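Local coordinates for protein L-ribulose 3-epimerase (Methylomonas sp. DH-1, PDB 7CJ7) that catalyses the manganese-dependent epimerization of ketoses at C3, acting most strongly on L-ribulose, and works as a homodimer built on TIM barrels, at residues 114-119 / 259-264. Sequence-based numbering, arbitrary orientation.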
ATOM      1  N   CYS A 114       3.467  -8.865  15.039  1.00  9.25           N
ATOM      2  CA  CYS A 114       3.416  -7.405  15.313  1.00 10.26           C
ATOM      3  C   CYS A 114       1.973  -6.896  15.248  1.00 11.01           C
ATOM      4  O   CYS A 114       1.066  -7.684  14.901  1.00 11.21           O
ATOM      5  CB  CYS A 114       4.265  -6.638  14.314  1.00 11.43           C
ATOM      6  SG  CYS A 114       3.558  -6.623  12.652  1.00 14.28           S
ATOM      7  N   ALA A 115       1.768  -5.619  15.568  1.00 11.76           N
ATOM      8  CA  ALA A 115       0.470  -4.939  15.366  1.00 12.79           C
ATOM      9  C   ALA A 115       0.233  -4.789  13.860  1.00 13.41           C
ATOM     10  O   ALA A 115       1.135  -4.306  13.140  1.00 15.52           O
ATOM     11  CB  ALA A 115       0.447  -3.612  16.081  1.00 13.48           C
ATOM     12  N   LEU A 116      -0.925  -5.231  13.383  1.00 13.40           N
ATOM     13  CA  LEU A 116      -1.343  -5.045  11.970  1.00 14.26           C
ATOM     14  C   LEU A 116      -1.749  -3.583  11.809  1.00 13.66           C
ATOM     15  O   LEU A 116      -2.691  -3.167  12.507  1.00 15.84           O
ATOM     16  CB  LEU A 116      -2.513  -5.978  11.659  1.00 14.70           C
ATOM     17  CG  LEU A 116      -3.078  -5.878  10.246  1.00 16.47           C
ATOM     18  CD1 LEU A 116      -2.049  -6.292   9.221  1.00 17.02           C
ATOM     19  CD2 LEU A 116      -4.335  -6.721  10.105  1.00 19.12           C
ATOM     20  N   GLY A 117      -1.048  -2.832  10.961  1.00 13.50           N
ATOM     21  CA  GLY A 117      -1.425  -1.442  10.646  1.00 14.78           C
ATOM     22  C   GLY A 117      -0.226  -0.536  10.450  1.00 14.51           C
ATOM     23  O   GLY A 117       0.889  -1.053  10.285  1.00 12.92           O
ATOM     24  N   LYS A 118      -0.469   0.776  10.421  1.00 15.90           N
ATOM     25  CA  LYS A 118       0.521   1.763   9.923  1.00 17.91           C
ATOM     26  C   LYS A 118       1.371   2.291  11.078  1.00 19.49           C
ATOM     27  O   LYS A 118       0.919   3.190  11.783  1.00 24.77           O
ATOM     28  CB  LYS A 118      -0.140   2.950   9.220  1.00 24.19           C
ATOM     29  CG  LYS A 118       0.869   3.822   8.481  1.00 28.33           C
ATOM     30  CD  LYS A 118       0.409   5.211   8.117  1.00 35.11           C
ATOM     31  CE  LYS A 118       0.106   5.339   6.644  1.00 36.33           C
ATOM     32  NZ  LYS A 118      -1.004   4.435   6.276  1.00 31.62           N
ATOM     33  N   TYR A 119       2.582   1.773  11.225  1.00 14.67           N
ATOM     34  CA  TYR A 119       3.539   2.239  12.253  1.00 15.93           C
ATOM     35  C   TYR A 119       3.961   3.649  11.872  1.00 16.16           C
ATOM     36  O   TYR A 119       4.137   3.937  10.689  1.00 13.18           O
ATOM     37  CB  TYR A 119       4.740   1.299  12.330  1.00 14.89           C
ATOM     38  CG  TYR A 119       4.483   0.045  13.124  1.00 15.39           C
ATOM     39  CD1 TYR A 119       4.656   0.030  14.496  1.00 15.47           C
ATOM     40  CD2 TYR A 119       4.051  -1.121  12.515  1.00 16.02           C
ATOM     41  CE1 TYR A 119       4.446  -1.116  15.243  1.00 14.09           C
ATOM     42  CE2 TYR A 119       3.827  -2.272  13.250  1.00 15.44           C
ATOM     43  CZ  TYR A 119       4.028  -2.270  14.620  1.00 15.26           C
ATOM     44  OH  TYR A 119       3.817  -3.390  15.369  1.00 16.11           O
ATOM     45  N   ASN A 259     -11.210  -1.130   8.547  1.00 17.59           N
ATOM     46  CA  ASN A 259     -10.679   0.254   8.634  1.00 18.95           C
ATOM     47  C   ASN A 259      -9.151   0.197   8.749  1.00 18.09           C
ATOM     48  O   ASN A 259      -8.482   1.054   8.135  1.00 16.10           O
ATOM     49  CB  ASN A 259     -11.375   1.046   9.741  1.00 21.79           C
ATOM     50  CG  ASN A 259     -12.802   1.369   9.361  1.00 22.00           C
ATOM     51  OD1 ASN A 259     -13.086   1.653   8.196  1.00 23.48           O
ATOM     52  ND2 ASN A 259     -13.702   1.316  10.324  1.00 26.85           N
ATOM     53  N   THR A 260      -8.600  -0.803   9.439  1.00 18.17           N
ATOM     54  CA  THR A 260      -7.129  -1.022   9.484  1.00 17.67           C
ATOM     55  C   THR A 260      -6.603  -1.244   8.057  1.00 16.58           C
ATOM     56  O   THR A 260      -5.501  -0.725   7.731  1.00 18.93           O
ATOM     57  CB  THR A 260      -6.754  -2.182  10.416  1.00 19.46           C
ATOM     58  OG1 THR A 260      -7.208  -1.861  11.728  1.00 18.01           O
ATOM     59  CG2 THR A 260      -5.264  -2.433  10.462  1.00 20.53           C
ATOM     60  N   LEU A 261      -7.355  -1.972   7.232  1.00 15.11           N
ATOM     61  CA  LEU A 261      -6.938  -2.356   5.855  1.00 14.51           C
ATOM     62  C   LEU A 261      -7.378  -1.291   4.845  1.00 13.82           C
ATOM     63  O   LEU A 261      -7.128  -1.481   3.637  1.00 13.47           O
ATOM     64  CB  LEU A 261      -7.525  -3.723   5.497  1.00 14.69           C
ATOM     65  CG  LEU A 261      -7.053  -4.886   6.369  1.00 15.79           C
ATOM     66  CD1 LEU A 261      -7.550  -6.214   5.810  1.00 18.69           C
ATOM     67  CD2 LEU A 261      -5.537  -4.888   6.489  1.00 16.74           C
ATOM     68  N   CYS A 262      -7.993  -0.203   5.310  1.00 14.15           N
ATOM     69  CA  CYS A 262      -8.356   0.968   4.467  1.00 14.19           C
ATOM     70  C   CYS A 262      -9.222   0.509   3.284  1.00 13.78           C
ATOM     71  O   CYS A 262      -8.956   0.926   2.144  1.00 12.30           O
ATOM     72  CB  CYS A 262      -7.107   1.701   3.984  1.00 13.92           C
ATOM     73  SG  CYS A 262      -6.100   2.372   5.335  1.00 14.76           S
ATOM     74  N   VAL A 263     -10.263  -0.288   3.555  1.00 14.52           N
ATOM     75  CA  VAL A 263     -11.167  -0.825   2.499  1.00 14.47           C
ATOM     76  C   VAL A 263     -12.267   0.212   2.241  1.00 15.19           C
ATOM     77  O   VAL A 263     -13.375   0.069   2.777  1.00 16.41           O
ATOM     78  CB  VAL A 263     -11.731  -2.202   2.885  1.00 15.95           C
ATOM     79  CG1 VAL A 263     -12.601  -2.786   1.776  1.00 17.02           C
ATOM     80  CG2 VAL A 263     -10.619  -3.168   3.242  1.00 17.93           C
ATOM     81  N   TRP A 264     -11.959   1.215   1.424  1.00 14.60           N
ATOM     82  CA  TRP A 264     -12.843   2.384   1.185  1.00 14.67           C
ATOM     83  C   TRP A 264     -13.837   2.093   0.060  1.00 14.63           C
ATOM     84  O   TRP A 264     -14.835   2.807  -0.020  1.00 15.80           O
ATOM     85  CB  TRP A 264     -12.012   3.615   0.839  1.00 15.43           C
ATOM     86  CG  TRP A 264     -10.883   3.924   1.773  1.00 13.17           C
ATOM     87  CD1 TRP A 264      -9.663   4.407   1.405  1.00 14.61           C
ATOM     88  CD2 TRP A 264     -10.860   3.829   3.211  1.00 13.66           C
ATOM     89  NE1 TRP A 264      -8.874   4.607   2.504  1.00 13.19           N
ATOM     90  CE2 TRP A 264      -9.586   4.280   3.628  1.00 12.65           C
ATOM     91  CE3 TRP A 264     -11.770   3.409   4.187  1.00 13.97           C
ATOM     92  CZ2 TRP A 264      -9.205   4.309   4.967  1.00 13.64           C
ATOM     93  CZ3 TRP A 264     -11.398   3.449   5.513  1.00 14.53           C
ATOM     94  CH2 TRP A 264     -10.133   3.896   5.899  1.00 14.36           C
TER
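Leu-116 and Thr-260 meet across the mouth of the TIM barrel, where the loop after strand 107-112 reaches the short helix 257-260 that follows the last strand. The touching branch of Thr-260 is its methyl: CG2, pointing opposite the backbone N, lies 3.4 Å from Leu-116 O and 4.1 Å from Leu-116 CG. The same rotamer turns OG1 back to its own helix, where it makes a weak hydrogen bond to the carbonyl of Lys-256, and so presents carbon rather than oxygen to the loop.

Gly-117 extends this surface with its backbone, its CA standing 4.0 Å from Thr-260 CG2. Its phi of 144° is a conformation that only glycine adopts with ease, and a backbone hydrogen bond links Gly-117 to Glu-158, which binds D-allulose and D-fructose. Deeper in, the leucines touch at their branch ends, Leu-116 CD2 lying 4.2 Å from Leu-261 CD2. Leu-116 also packs on Glu-158, while Leu-261 lines the sugar pocket and touches the bound L-sorbose; its side chain comes within about 7 Å of the manganese ion at the nearest atoms. Just beyond, Cys-262 ends the helix in a Schellman motif, and Lys-118 of the second subunit is hydrogen-bonded to Asn-259 O.

With no hydrogen bond between the segments, the threonine methyl lies against a backbone carbonyl and the leucine side chain, and the two leucines touch at their ends. Such a largely nonpolar, van der Waals contact has little directional preference; it sets Leu-261 against the loop after strand 107-112, probably helping to shape that side of the pocket.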